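Local coordinates for protein 4-hydroxyphenylpyruvate dioxygenase (Pseudomonas putida, PDB 5HMQ) that catalyses the metal-dependent dehydration of 3-dehydroshikimate to protocatechuate and carries a C-terminal hydroxyphenylpyruvate dioxygenase-like domain apparently important for optimal activity in vivo, at residues D296-L301 with C365-R370; G310-N315 with P593-F598; K318-A323 with A541-L546; G438-I443 with I524-D529; D529-E534 with I602-A607. All coordinates share one frame; numbering follows the deposited sequence.

Contact 1 (D296-L301 with C365-R370); sequences DGVEFL and CATALR
D296 begins an antiparallel pairing, interrupted by a classic beta bulge, between two strands of the first vicinal-oxygen-chelate (VOC) module. Its backbone N donates to R370 O at 2.8 Å, while its carbonyl O takes a nearly straight bond from R370 NH1, lying in the guanidinium plane. G297 follows at a corner of the chain with phi 76°, a value glycine adopts easily, and its O accepts from R370 N. V298 points its CB away from the partner strand, yet CG1 comes back to T367 CG2 at 3.8 Å, and its carbonyl O lies over one face of the R370 guanidinium. E299 and F300 together face A368, which makes the bulge; E299 N bonds to A368 O (2.7 Å) from above the carbonyl plane. The E299 chain bends at chi2 (53°) and brings OE1 to R370 NE in a salt bridge whose hydrogen bond is weak in angle, with carboxylate and guanidinium planes 78° apart; OE2 bonds to Y424. D340 is a second acidic partner of R370. Small A368 lets the F300 ring lie flat against it: in this CH-pi contact A368 CB sits 3.4 Å from the F300 ring centroid. L301 lies beside T367, pointing the same way, with L301 CD2 3.9 Å from T367 OG1.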
# COMPACT_ATOMS: atom_id res chain seq x y z
N ASP C 296 -27.32 -18.39 -6.14
CA ASP C 296 -27.99 -18.43 -7.43
C ASP C 296 -27.73 -17.14 -8.19
O ASP C 296 -28.64 -16.47 -8.68
CB ASP C 296 -29.49 -18.68 -7.26
CG ASP C 296 -30.18 -18.99 -8.58
OD1 ASP C 296 -29.52 -19.56 -9.47
OD2 ASP C 296 -31.38 -18.67 -8.72
N GLY C 297 -26.45 -16.77 -8.29
CA GLY C 297 -26.06 -15.60 -9.05
C GLY C 297 -26.34 -14.29 -8.32
O GLY C 297 -26.58 -14.25 -7.10
N VAL C 298 -26.31 -13.21 -9.09
CA VAL C 298 -26.49 -11.86 -8.57
C VAL C 298 -27.96 -11.50 -8.62
O VAL C 298 -28.61 -11.64 -9.67
CB VAL C 298 -25.64 -10.85 -9.36
CG1 VAL C 298 -25.96 -9.43 -8.92
CG2 VAL C 298 -24.16 -11.15 -9.20
N GLU C 299 -28.50 -11.02 -7.50
CA GLU C 299 -29.88 -10.53 -7.49
C GLU C 299 -29.99 -9.18 -8.19
O GLU C 299 -30.82 -9.00 -9.08
CB GLU C 299 -30.41 -10.45 -6.06
CG GLU C 299 -31.82 -9.90 -5.98
CD GLU C 299 -32.80 -10.63 -6.88
OE1 GLU C 299 -32.82 -11.88 -6.85
OE2 GLU C 299 -33.53 -9.96 -7.63
N PHE C 300 -29.16 -8.22 -7.78
CA PHE C 300 -29.10 -6.96 -8.51
C PHE C 300 -27.77 -6.27 -8.25
O PHE C 300 -27.07 -6.56 -7.27
CB PHE C 300 -30.27 -6.03 -8.17
CG PHE C 300 -30.33 -5.59 -6.72
CD1 PHE C 300 -29.49 -4.59 -6.24
CD2 PHE C 300 -31.26 -6.14 -5.86
CE1 PHE C 300 -29.56 -4.18 -4.92
CE2 PHE C 300 -31.34 -5.73 -4.54
CZ PHE C 300 -30.48 -4.76 -4.07
N LEU C 301 -27.42 -5.36 -9.16
CA LEU C 301 -26.30 -4.45 -9.00
C LEU C 301 -26.84 -3.08 -8.63
O LEU C 301 -27.84 -2.62 -9.20
CB LEU C 301 -25.48 -4.37 -10.29
CG LEU C 301 -24.88 -5.66 -10.84
CD1 LEU C 301 -24.11 -5.39 -12.12
CD2 LEU C 301 -23.97 -6.32 -9.81
N CYS C 365 -21.74 0.52 -5.82
CA CYS C 365 -21.70 0.69 -4.38
C CYS C 365 -22.23 -0.52 -3.63
O CYS C 365 -22.03 -0.60 -2.41
CB CYS C 365 -22.49 1.94 -3.97
SG CYS C 365 -24.26 1.86 -4.29
N ALA C 366 -22.89 -1.45 -4.30
CA ALA C 366 -23.40 -2.63 -3.62
C ALA C 366 -23.78 -3.70 -4.64
O ALA C 366 -24.09 -3.39 -5.80
CB ALA C 366 -24.61 -2.30 -2.75
N THR C 367 -23.74 -4.95 -4.19
CA THR C 367 -24.19 -6.09 -4.97
C THR C 367 -25.08 -6.96 -4.09
O THR C 367 -24.67 -7.35 -3.00
CB THR C 367 -23.02 -6.93 -5.49
OG1 THR C 367 -22.21 -6.13 -6.36
CG2 THR C 367 -23.53 -8.14 -6.25
N ALA C 368 -26.30 -7.22 -4.57
CA ALA C 368 -27.18 -8.18 -3.91
C ALA C 368 -26.93 -9.56 -4.48
O ALA C 368 -27.01 -9.76 -5.70
CB ALA C 368 -28.64 -7.79 -4.06
N LEU C 369 -26.64 -10.52 -3.61
CA LEU C 369 -26.39 -11.89 -4.00
C LEU C 369 -27.63 -12.73 -3.71
O LEU C 369 -28.27 -12.57 -2.67
CB LEU C 369 -25.19 -12.45 -3.25
CG LEU C 369 -23.95 -11.56 -3.17
CD1 LEU C 369 -22.98 -12.14 -2.15
CD2 LEU C 369 -23.29 -11.38 -4.54
N ARG C 370 -27.95 -13.65 -4.63
CA ARG C 370 -29.03 -14.59 -4.40
C ARG C 370 -28.50 -15.74 -3.56
O ARG C 370 -27.72 -16.56 -4.05
CB ARG C 370 -29.60 -15.11 -5.72
CG ARG C 370 -30.49 -14.13 -6.46
CD ARG C 370 -31.42 -14.87 -7.40
NE ARG C 370 -32.12 -13.96 -8.29
CZ ARG C 370 -31.80 -13.76 -9.57
NH1 ARG C 370 -30.77 -14.40 -10.10
NH2 ARG C 370 -32.50 -12.92 -10.30

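Contact 2 (G310-N315 with P593-F598); sequences GARLGN and PFEERF
L313 and F594 meet at the centre of this contact, where helix 307-319 of the first VOC module packs on the irregular loop between strands 585-590 and 599-606. L313 CD1 stands over the centre of the F594 ring, 3.7 Å from its centroid, a CH-pi contact almost exactly on the ring normal. L313 CB meets F594 CZ at 3.6 Å. Leucine suits the place because a methyl at the end of a flexible arm can sit over the F594 face while touching the edge of a second ring, L313 CD1 lying 4.1 Å from F598 CE1. The F594 CG is anti to the backbone N (chi1 172°), which sends the ring out toward the helix. E595 CG backs its opposite face, so the ring is held between two aliphatic groups, and W316 meets it edge-to-face. At the more exposed margin R312 and E595 bring opposite charges together, although the modelled separation is too short to be trusted in detail. Further out, F303 packs on F598. The loop itself is tied across its base by F594 N donating to F598 O at 2.7 Å.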
# COMPACT_ATOMS: atom_id res chain seq x y z
N GLY C 310 -26.37 9.40 -13.79
CA GLY C 310 -27.29 8.28 -13.70
C GLY C 310 -28.17 8.15 -14.93
O GLY C 310 -28.45 7.04 -15.39
N ALA C 311 -28.61 9.28 -15.48
CA ALA C 311 -29.36 9.25 -16.73
C ALA C 311 -28.47 8.79 -17.87
O ALA C 311 -28.91 8.05 -18.76
CB ALA C 311 -29.96 10.63 -17.02
N ARG C 312 -27.20 9.23 -17.87
CA ARG C 312 -26.27 8.81 -18.90
C ARG C 312 -25.98 7.32 -18.81
O ARG C 312 -25.88 6.63 -19.84
CB ARG C 312 -24.97 9.62 -18.78
CG ARG C 312 -24.43 10.15 -20.08
CD ARG C 312 -23.33 11.18 -19.84
NE ARG C 312 -23.77 12.24 -18.93
CZ ARG C 312 -23.19 12.51 -17.77
NH1 ARG C 312 -22.13 11.82 -17.36
NH2 ARG C 312 -23.66 13.50 -17.01
N LEU C 313 -25.84 6.79 -17.59
CA LEU C 313 -25.64 5.36 -17.43
C LEU C 313 -26.89 4.58 -17.81
O LEU C 313 -26.80 3.50 -18.41
CB LEU C 313 -25.23 5.04 -15.99
CG LEU C 313 -24.89 3.58 -15.69
CD1 LEU C 313 -23.79 3.09 -16.62
CD2 LEU C 313 -24.47 3.42 -14.24
N GLY C 314 -28.07 5.12 -17.48
CA GLY C 314 -29.30 4.49 -17.90
C GLY C 314 -29.44 4.41 -19.41
O GLY C 314 -29.94 3.42 -19.94
N ASN C 315 -28.97 5.44 -20.12
CA ASN C 315 -29.00 5.41 -21.58
C ASN C 315 -28.14 4.27 -22.11
O ASN C 315 -28.56 3.53 -23.01
CB ASN C 315 -28.53 6.75 -22.15
CG ASN C 315 -29.52 7.87 -21.92
OD1 ASN C 315 -30.67 7.64 -21.60
ND2 ASN C 315 -29.06 9.11 -22.11
N PRO C 593 -14.99 2.00 -22.19
CA PRO C 593 -15.28 2.28 -20.78
C PRO C 593 -16.34 3.37 -20.64
O PRO C 593 -16.35 4.35 -21.38
CB PRO C 593 -13.93 2.74 -20.22
CG PRO C 593 -12.92 2.16 -21.15
CD PRO C 593 -13.56 2.17 -22.50
N PHE C 594 -17.25 3.17 -19.69
CA PHE C 594 -18.23 4.19 -19.35
C PHE C 594 -17.54 5.27 -18.53
O PHE C 594 -17.25 5.08 -17.35
CB PHE C 594 -19.41 3.59 -18.57
CG PHE C 594 -20.36 4.62 -18.03
CD1 PHE C 594 -21.33 5.19 -18.85
CD2 PHE C 594 -20.30 5.01 -16.70
CE1 PHE C 594 -22.20 6.13 -18.35
CE2 PHE C 594 -21.18 5.95 -16.20
CZ PHE C 594 -22.13 6.51 -17.03
N GLU C 595 -17.30 6.42 -19.17
CA GLU C 595 -16.67 7.58 -18.54
C GLU C 595 -15.41 7.19 -17.77
O GLU C 595 -15.24 7.52 -16.59
CB GLU C 595 -17.67 8.32 -17.65
CG GLU C 595 -18.86 8.85 -18.44
CD GLU C 595 -19.75 9.76 -17.62
OE1 GLU C 595 -19.34 10.15 -16.51
OE2 GLU C 595 -20.86 10.08 -18.10
N GLU C 596 -14.53 6.46 -18.45
CA GLU C 596 -13.18 6.14 -17.98
C GLU C 596 -13.17 5.28 -16.73
O GLU C 596 -12.23 5.33 -15.93
CB GLU C 596 -12.36 7.42 -17.76
CG GLU C 596 -12.40 8.41 -18.92
CD GLU C 596 -11.55 7.98 -20.11
OE1 GLU C 596 -11.01 6.85 -20.09
OE2 GLU C 596 -11.41 8.78 -21.05
N ARG C 597 -14.21 4.45 -16.54
CA ARG C 597 -14.22 3.50 -15.44
C ARG C 597 -14.46 2.09 -15.96
O ARG C 597 -13.63 1.53 -16.67
CB ARG C 597 -15.29 3.86 -14.41
CG ARG C 597 -15.58 5.33 -14.31
CD ARG C 597 -15.22 5.88 -12.95
NE ARG C 597 -15.39 7.33 -12.91
CZ ARG C 597 -15.08 8.10 -11.88
NH1 ARG C 597 -14.57 7.56 -10.78
NH2 ARG C 597 -15.27 9.41 -11.94
N PHE C 598 -15.61 1.52 -15.60
CA PHE C 598 -15.95 0.17 -16.02
C PHE C 598 -16.48 0.16 -17.45
O PHE C 598 -17.06 1.14 -17.93
CB PHE C 598 -17.00 -0.42 -15.08
CG PHE C 598 -18.15 0.51 -14.79
CD1 PHE C 598 -19.24 0.58 -15.64
CD2 PHE C 598 -18.14 1.32 -13.66
CE1 PHE C 598 -20.30 1.44 -15.38
CE2 PHE C 598 -19.19 2.18 -13.39
CZ PHE C 598 -20.27 2.23 -14.25

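Contact 3 (K318-A323 with A541-L546); sequences KRLGFA and AGVPLL
Two helix ends meet here, each closed by a Schellman motif, where the first VOC module touches the second: helix 307-319 runs out at G321 and helix 531-541 at G542. Both glycines have a positive phi of 103°, a conformation glycine reaches easily, since it has no CB to crowd the preceding carbonyl. R319 lies along the second helix end with its chain extended from CG to NE. The aliphatic part does the touching: R319 CD comes 3.2 Å from A541 O, and that oxygen lies near the guanidinium plane, at its edge. The long methylene chain suits a partly exposed seam, because it packs against backbone while keeping its charge at the margin. A541, small enough for close approach, sets its CB 3.5 Å from R319 O; this carbonyl also accepts a hydrogen bond from R537. V543 is the buried apolar partner. Its CG2, anti to the carbonyl carbon, presses on R319 O at 3.4 Å and also meets R319 CB. Leucine and valine complete the apolar packing by crossing at about a right angle: L320 CG is 3.8 Å from V543 CG2, and L320 CD2 touches both V543 methyls.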
# COMPACT_ATOMS: atom_id res chain seq x y z
N LYS C 318 -30.27 1.07 -21.60
CA LYS C 318 -31.27 0.79 -22.66
C LYS C 318 -30.64 0.50 -24.03
O LYS C 318 -31.11 -0.40 -24.74
CB LYS C 318 -32.40 1.83 -22.62
CG LYS C 318 -31.97 3.19 -22.19
CD LYS C 318 -33.08 4.13 -21.70
CE LYS C 318 -32.65 5.47 -21.24
NZ LYS C 318 -32.64 6.43 -22.31
N ARG C 319 -29.57 1.21 -24.43
CA ARG C 319 -28.94 0.81 -25.68
C ARG C 319 -28.42 -0.64 -25.62
O ARG C 319 -28.40 -1.34 -26.64
CB ARG C 319 -27.83 1.76 -26.07
CG ARG C 319 -28.32 3.18 -26.17
CD ARG C 319 -27.21 4.13 -26.52
NE ARG C 319 -27.71 5.47 -26.84
CZ ARG C 319 -27.56 6.53 -26.04
NH1 ARG C 319 -26.92 6.41 -24.89
NH2 ARG C 319 -28.05 7.70 -26.41
N LEU C 320 -28.00 -1.10 -24.43
CA LEU C 320 -27.61 -2.49 -24.25
C LEU C 320 -28.80 -3.43 -24.06
O LEU C 320 -28.60 -4.62 -23.81
CB LEU C 320 -26.67 -2.62 -23.05
CG LEU C 320 -25.22 -2.23 -23.34
CD1 LEU C 320 -24.47 -1.94 -22.04
CD2 LEU C 320 -24.52 -3.35 -24.13
N GLY C 321 -30.03 -2.93 -24.19
CA GLY C 321 -31.21 -3.76 -24.19
C GLY C 321 -32.02 -3.78 -22.92
O GLY C 321 -32.98 -4.55 -22.83
N PHE C 322 -31.66 -2.98 -21.92
CA PHE C 322 -32.38 -2.98 -20.66
C PHE C 322 -33.64 -2.14 -20.76
O PHE C 322 -33.66 -1.11 -21.44
CB PHE C 322 -31.49 -2.46 -19.52
CG PHE C 322 -30.41 -3.43 -19.11
CD1 PHE C 322 -29.20 -3.47 -19.79
CD2 PHE C 322 -30.60 -4.30 -18.05
CE1 PHE C 322 -28.21 -4.35 -19.42
CE2 PHE C 322 -29.61 -5.18 -17.68
CZ PHE C 322 -28.41 -5.21 -18.36
N ALA C 323 -34.69 -2.58 -20.08
CA ALA C 323 -35.95 -1.85 -20.01
C ALA C 323 -36.03 -1.08 -18.70
O ALA C 323 -35.54 -1.54 -17.67
CB ALA C 323 -37.14 -2.80 -20.12
N ALA C 541 -28.16 0.44 -31.81
CA ALA C 541 -28.74 1.27 -30.76
C ALA C 541 -27.78 2.32 -30.22
O ALA C 541 -28.19 3.17 -29.43
CB ALA C 541 -29.24 0.39 -29.61
N GLY C 542 -26.51 2.27 -30.63
CA GLY C 542 -25.53 3.25 -30.22
C GLY C 542 -24.54 2.81 -29.16
O GLY C 542 -23.82 3.66 -28.63
N VAL C 543 -24.49 1.53 -28.82
CA VAL C 543 -23.49 1.04 -27.87
C VAL C 543 -22.10 1.16 -28.49
O VAL C 543 -21.88 0.66 -29.61
CB VAL C 543 -23.79 -0.40 -27.47
CG1 VAL C 543 -22.66 -0.95 -26.61
CG2 VAL C 543 -25.11 -0.49 -26.72
N PRO C 544 -21.14 1.82 -27.82
CA PRO C 544 -19.80 2.01 -28.41
C PRO C 544 -18.91 0.78 -28.29
O PRO C 544 -17.91 0.74 -27.55
CB PRO C 544 -19.26 3.21 -27.62
CG PRO C 544 -19.90 3.07 -26.29
CD PRO C 544 -21.27 2.50 -26.52
N LEU C 545 -19.27 -0.27 -29.03
CA LEU C 545 -18.46 -1.48 -29.07
C LEU C 545 -17.16 -1.22 -29.82
O LEU C 545 -17.08 -0.36 -30.71
CB LEU C 545 -19.25 -2.61 -29.72
CG LEU C 545 -20.61 -2.91 -29.08
CD1 LEU C 545 -21.48 -3.66 -30.08
CD2 LEU C 545 -20.45 -3.70 -27.79
N LEU C 546 -16.13 -1.99 -29.47
CA LEU C 546 -14.79 -1.74 -29.99
C LEU C 546 -14.66 -2.19 -31.44
O LEU C 546 -15.30 -3.15 -31.88
CB LEU C 546 -13.75 -2.47 -29.15
CG LEU C 546 -13.76 -2.19 -27.65
CD1 LEU C 546 -12.71 -3.02 -26.96
CD2 LEU C 546 -13.53 -0.71 -27.41

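Contact 4 (G438-I443 with I524-D529); sequences GGLRRI and IAFDCD
D527 and R442 meet across antiparallel strands 440-450 and 520-528 of the second VOC module's sheet. From CB, the D527 side chain rises between its own N and carbonyl carbon (chi1 70°), and CG lies 3.8 Å from R442 CG. OD1 accepts from R442 N at 3.0 Å, nearly in line with its C-O bond. OD2 reaches R442 NH1 through water 2, which donates to the carboxylate and accepts from the guanidinium at its edge; R442 NH2 bonds to T494 O. Aspartate suits this site because it supplies an acceptor to a backbone N-H of the facing strand. Its backbone adds two bonds, R441 N to D527 O and D527 N to R442 O. On the apolar face, I443 and F526 run side by side and meet at I443 CG1 and F526 CE1 (3.8 Å), while L440 CD1 meets F526 CD2 at an oblique crossing. At the other end of the contact, D529 OD2 lies 3.2 Å from R441 NH1, a salt bridge of charges alone, the oxygen well outside the guanidinium plane.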
# COMPACT_ATOMS: atom_id res chain seq x y z
N GLY C 438 -33.47 -6.54 -25.67
CA GLY C 438 -32.40 -7.43 -26.05
C GLY C 438 -32.50 -8.82 -25.43
O GLY C 438 -33.45 -9.16 -24.72
N GLY C 439 -31.46 -9.61 -25.71
CA GLY C 439 -31.40 -10.98 -25.24
C GLY C 439 -30.22 -11.30 -24.33
O GLY C 439 -29.66 -12.39 -24.41
N LEU C 440 -29.83 -10.35 -23.48
CA LEU C 440 -28.89 -10.65 -22.41
C LEU C 440 -29.66 -11.30 -21.28
O LEU C 440 -30.76 -10.86 -20.93
CB LEU C 440 -28.19 -9.39 -21.91
CG LEU C 440 -27.62 -8.49 -22.99
CD1 LEU C 440 -26.96 -7.26 -22.39
CD2 LEU C 440 -26.63 -9.26 -23.84
N ARG C 441 -29.12 -12.37 -20.73
CA ARG C 441 -29.92 -13.16 -19.81
C ARG C 441 -29.41 -13.15 -18.38
O ARG C 441 -30.22 -13.07 -17.45
CB ARG C 441 -30.07 -14.57 -20.35
CG ARG C 441 -30.74 -14.51 -21.73
CD ARG C 441 -31.52 -15.75 -22.01
NE ARG C 441 -30.95 -16.89 -21.35
CZ ARG C 441 -31.21 -18.15 -21.76
NH1 ARG C 441 -32.05 -18.39 -22.78
NH2 ARG C 441 -30.65 -19.19 -21.11
N ARG C 442 -28.11 -13.27 -18.16
CA ARG C 442 -27.63 -13.22 -16.79
C ARG C 442 -26.23 -12.63 -16.74
O ARG C 442 -25.52 -12.57 -17.74
CB ARG C 442 -27.61 -14.61 -16.13
CG ARG C 442 -26.52 -15.54 -16.65
CD ARG C 442 -26.67 -16.93 -16.03
NE ARG C 442 -26.45 -16.92 -14.59
CZ ARG C 442 -25.26 -17.01 -14.00
NH1 ARG C 442 -24.16 -17.13 -14.74
NH2 ARG C 442 -25.16 -16.99 -12.68
N ILE C 443 -25.86 -12.17 -15.55
CA ILE C 443 -24.48 -11.76 -15.29
C ILE C 443 -23.62 -13.01 -15.20
O ILE C 443 -23.81 -13.85 -14.32
CB ILE C 443 -24.39 -10.92 -14.01
CG1 ILE C 443 -25.16 -9.61 -14.19
CG2 ILE C 443 -22.94 -10.67 -13.63
CD1 ILE C 443 -25.39 -8.85 -12.90
N ILE C 524 -18.30 -5.68 -16.38
CA ILE C 524 -19.43 -6.56 -16.11
C ILE C 524 -19.76 -7.29 -17.40
O ILE C 524 -19.88 -6.67 -18.46
CB ILE C 524 -20.65 -5.78 -15.58
CG1 ILE C 524 -20.26 -4.97 -14.34
CG2 ILE C 524 -21.80 -6.72 -15.27
CD1 ILE C 524 -21.12 -3.75 -14.12
N ALA C 525 -19.91 -8.61 -17.31
CA ALA C 525 -20.10 -9.46 -18.48
C ALA C 525 -21.47 -10.11 -18.45
O ALA C 525 -21.84 -10.76 -17.47
CB ALA C 525 -19.01 -10.53 -18.55
N PHE C 526 -22.23 -9.92 -19.53
CA PHE C 526 -23.52 -10.55 -19.71
C PHE C 526 -23.43 -11.61 -20.81
O PHE C 526 -22.69 -11.43 -21.79
CB PHE C 526 -24.59 -9.52 -20.08
CG PHE C 526 -24.56 -8.28 -19.23
CD1 PHE C 526 -24.96 -8.32 -17.90
CD2 PHE C 526 -24.15 -7.07 -19.76
CE1 PHE C 526 -24.94 -7.19 -17.12
CE2 PHE C 526 -24.13 -5.93 -18.99
CZ PHE C 526 -24.53 -5.98 -17.67
N ASP C 527 -24.17 -12.70 -20.66
CA ASP C 527 -24.19 -13.74 -21.66
C ASP C 527 -25.46 -13.65 -22.50
O ASP C 527 -26.43 -12.98 -22.13
CB ASP C 527 -24.05 -15.13 -21.02
CG ASP C 527 -25.29 -15.55 -20.23
OD1 ASP C 527 -26.14 -14.69 -19.91
OD2 ASP C 527 -25.40 -16.76 -19.92
N CYS C 528 -25.44 -14.34 -23.64
CA CYS C 528 -26.57 -14.35 -24.55
C CYS C 528 -26.52 -15.63 -25.36
O CYS C 528 -25.55 -16.39 -25.32
CB CYS C 528 -26.56 -13.13 -25.48
SG CYS C 528 -25.17 -13.10 -26.64
N ASP C 529 -27.60 -15.88 -26.11
CA ASP C 529 -27.66 -17.08 -26.94
C ASP C 529 -26.98 -16.86 -28.29
O ASP C 529 -26.34 -17.77 -28.81
CB ASP C 529 -29.11 -17.51 -27.14
CG ASP C 529 -29.76 -17.98 -25.86
OD1 ASP C 529 -29.05 -18.52 -25.00
OD2 ASP C 529 -30.99 -17.79 -25.72
O HOH W 1 -30.18 -14.64 -25.87
O HOH W 2 -23.60 -17.38 -17.57

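Contact 5 (D529-E534 with I602-A607); sequences DDIFRE and IIQRKA
A single hydrogen bond joins I531 to Q604: I531 N donates to Q604 OE1 at 2.8 Å, with the donor tilted 30° from the amide carbonyl plane. With Q604 CG anti to the backbone N (chi1 -178°) and the chain extended beyond, the amide crosses from the strand to the start of the helix, where the first backbone N-H groups have no carbonyl of a preceding turn to bond. The amide also settles against D529, Q604 CD lying 3.1 Å from D529 O without a hydrogen bond. In the fold this is where helix 531-541 of the second VOC module begins to lie on strand 599-606 of its sheet. Within the helix segment itself, D530 at the N-cap receives R533 N on OD1 at 3.1 Å, approached from above the carboxylate plane, and a weaker bond from F532 N. A short acidic side chain fits because it can fold back on the first turn, and its negative charge would probably suit the helix start. Among apolar groups, the branched I531 points its CB toward the strand, and F587 of the next strand also touches it. E534 CB approaches I602 CG2, while E534 OE1 bonds to G439 N. I531 CD1 meets I602 CG2 at 4.0 Å.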
# COMPACT_ATOMS: atom_id res chain seq x y z
N ASP C 529 -27.60 -15.88 -26.11
CA ASP C 529 -27.66 -17.08 -26.94
C ASP C 529 -26.98 -16.86 -28.29
O ASP C 529 -26.34 -17.77 -28.81
CB ASP C 529 -29.11 -17.51 -27.14
CG ASP C 529 -29.76 -17.98 -25.86
OD1 ASP C 529 -29.05 -18.52 -25.00
OD2 ASP C 529 -30.99 -17.79 -25.72
N ASP C 530 -27.10 -15.66 -28.85
CA ASP C 530 -26.65 -15.38 -30.22
C ASP C 530 -25.80 -14.12 -30.19
O ASP C 530 -26.33 -13.01 -30.05
CB ASP C 530 -27.85 -15.22 -31.16
CG ASP C 530 -27.45 -15.12 -32.62
OD1 ASP C 530 -26.30 -14.72 -32.92
OD2 ASP C 530 -28.30 -15.42 -33.49
N ILE C 531 -24.49 -14.29 -30.33
CA ILE C 531 -23.58 -13.14 -30.25
C ILE C 531 -23.83 -12.18 -31.40
O ILE C 531 -23.78 -10.95 -31.22
CB ILE C 531 -22.11 -13.62 -30.20
CG1 ILE C 531 -21.17 -12.44 -29.95
CG2 ILE C 531 -21.73 -14.36 -31.48
CD1 ILE C 531 -21.29 -11.85 -28.55
N PHE C 532 -24.13 -12.71 -32.59
CA PHE C 532 -24.31 -11.84 -33.76
C PHE C 532 -25.58 -11.03 -33.65
O PHE C 532 -25.61 -9.85 -34.03
CB PHE C 532 -24.31 -12.68 -35.03
CG PHE C 532 -22.98 -13.27 -35.37
CD1 PHE C 532 -22.00 -12.49 -35.97
CD2 PHE C 532 -22.71 -14.59 -35.10
CE1 PHE C 532 -20.77 -13.03 -36.28
CE2 PHE C 532 -21.48 -15.14 -35.42
CZ PHE C 532 -20.51 -14.35 -36.01
N ARG C 533 -26.66 -11.63 -33.15
CA ARG C 533 -27.91 -10.88 -33.00
C ARG C 533 -27.77 -9.77 -31.97
O ARG C 533 -28.34 -8.69 -32.14
CB ARG C 533 -29.05 -11.83 -32.62
CG ARG C 533 -30.43 -11.22 -32.80
CD ARG C 533 -31.52 -12.09 -32.20
NE ARG C 533 -32.84 -11.52 -32.43
CZ ARG C 533 -33.96 -11.99 -31.89
NH1 ARG C 533 -33.93 -13.03 -31.08
NH2 ARG C 533 -35.12 -11.40 -32.16
N GLU C 534 -27.01 -10.02 -30.90
CA GLU C 534 -26.86 -9.01 -29.86
C GLU C 534 -25.94 -7.88 -30.31
O GLU C 534 -26.21 -6.71 -30.03
CB GLU C 534 -26.35 -9.65 -28.58
CG GLU C 534 -27.32 -10.65 -27.97
CD GLU C 534 -28.72 -10.11 -27.80
OE1 GLU C 534 -28.86 -8.95 -27.37
OE2 GLU C 534 -29.68 -10.85 -28.11
N ILE C 602 -20.28 -8.61 -23.62
CA ILE C 602 -21.32 -9.54 -24.03
C ILE C 602 -20.64 -10.80 -24.54
O ILE C 602 -19.77 -10.72 -25.41
CB ILE C 602 -22.24 -8.94 -25.10
CG1 ILE C 602 -22.91 -7.66 -24.58
CG2 ILE C 602 -23.27 -9.96 -25.57
CD1 ILE C 602 -23.62 -6.86 -25.64
N ILE C 603 -21.04 -11.95 -24.01
CA ILE C 603 -20.39 -13.22 -24.33
C ILE C 603 -21.43 -14.24 -24.78
O ILE C 603 -22.61 -14.16 -24.44
CB ILE C 603 -19.57 -13.79 -23.15
CG1 ILE C 603 -20.50 -14.32 -22.07
CG2 ILE C 603 -18.65 -12.73 -22.57
CD1 ILE C 603 -19.82 -15.24 -21.08
N GLN C 604 -20.96 -15.21 -25.56
CA GLN C 604 -21.70 -16.42 -25.87
C GLN C 604 -20.79 -17.61 -25.62
O GLN C 604 -19.73 -17.72 -26.23
CB GLN C 604 -22.20 -16.42 -27.32
CG GLN C 604 -23.03 -17.64 -27.68
CD GLN C 604 -23.26 -17.78 -29.17
OE1 GLN C 604 -23.26 -16.79 -29.90
NE2 GLN C 604 -23.44 -19.01 -29.64
N ARG C 605 -21.20 -18.50 -24.72
CA ARG C 605 -20.44 -19.71 -24.42
C ARG C 605 -21.01 -20.87 -25.22
O ARG C 605 -22.22 -21.10 -25.22
CB ARG C 605 -20.49 -20.01 -22.92
CG ARG C 605 -20.07 -18.83 -22.07
CD ARG C 605 -19.95 -19.21 -20.61
NE ARG C 605 -18.56 -19.43 -20.25
CZ ARG C 605 -17.82 -18.56 -19.56
NH1 ARG C 605 -18.35 -17.43 -19.15
NH2 ARG C 605 -16.56 -18.84 -19.28
N LYS C 606 -20.13 -21.60 -25.90
CA LYS C 606 -20.56 -22.70 -26.75
C LYS C 606 -19.81 -23.98 -26.41
O LYS C 606 -18.60 -23.97 -26.19
CB LYS C 606 -20.38 -22.35 -28.23
CG LYS C 606 -20.66 -23.48 -29.20
CD LYS C 606 -20.58 -23.01 -30.64
CE LYS C 606 -20.90 -24.14 -31.60
NZ LYS C 606 -20.87 -23.68 -33.01
N ALA C 607 -20.56 -25.09 -26.38
CA ALA C 607 -20.06 -26.43 -26.08
C ALA C 607 -19.13 -26.44 -24.87
O ALA C 607 -18.02 -26.99 -24.91
CB ALA C 607 -19.37 -27.03 -27.30

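In the fold
All five contacts belong to the C-terminal dioxygenase-like half. Contact 1 lies in the sheet of its first VOC module; contact 4 lies in the sheet of the second, and contact 5 sets a helix against that sheet. Contacts 2 and 3, 11 Å apart between centres, use helix 307-319 to join the modules. Contacts 4 and 5 share D529, with centres 8 Å apart, and F526 O probably accepts from I603 N. The sheets meet where L301 CD1 packs on I443 CD1 (3.8 Å). Contacts 3 and 5 touch where L320 CD2 meets I602 CD1 (3.9 Å). The C-terminal magnesium ion, held by H445, H523 and E601 and distinct from the barrel's catalytic metal, is about 5 Å from the A525 side chain of contact 4.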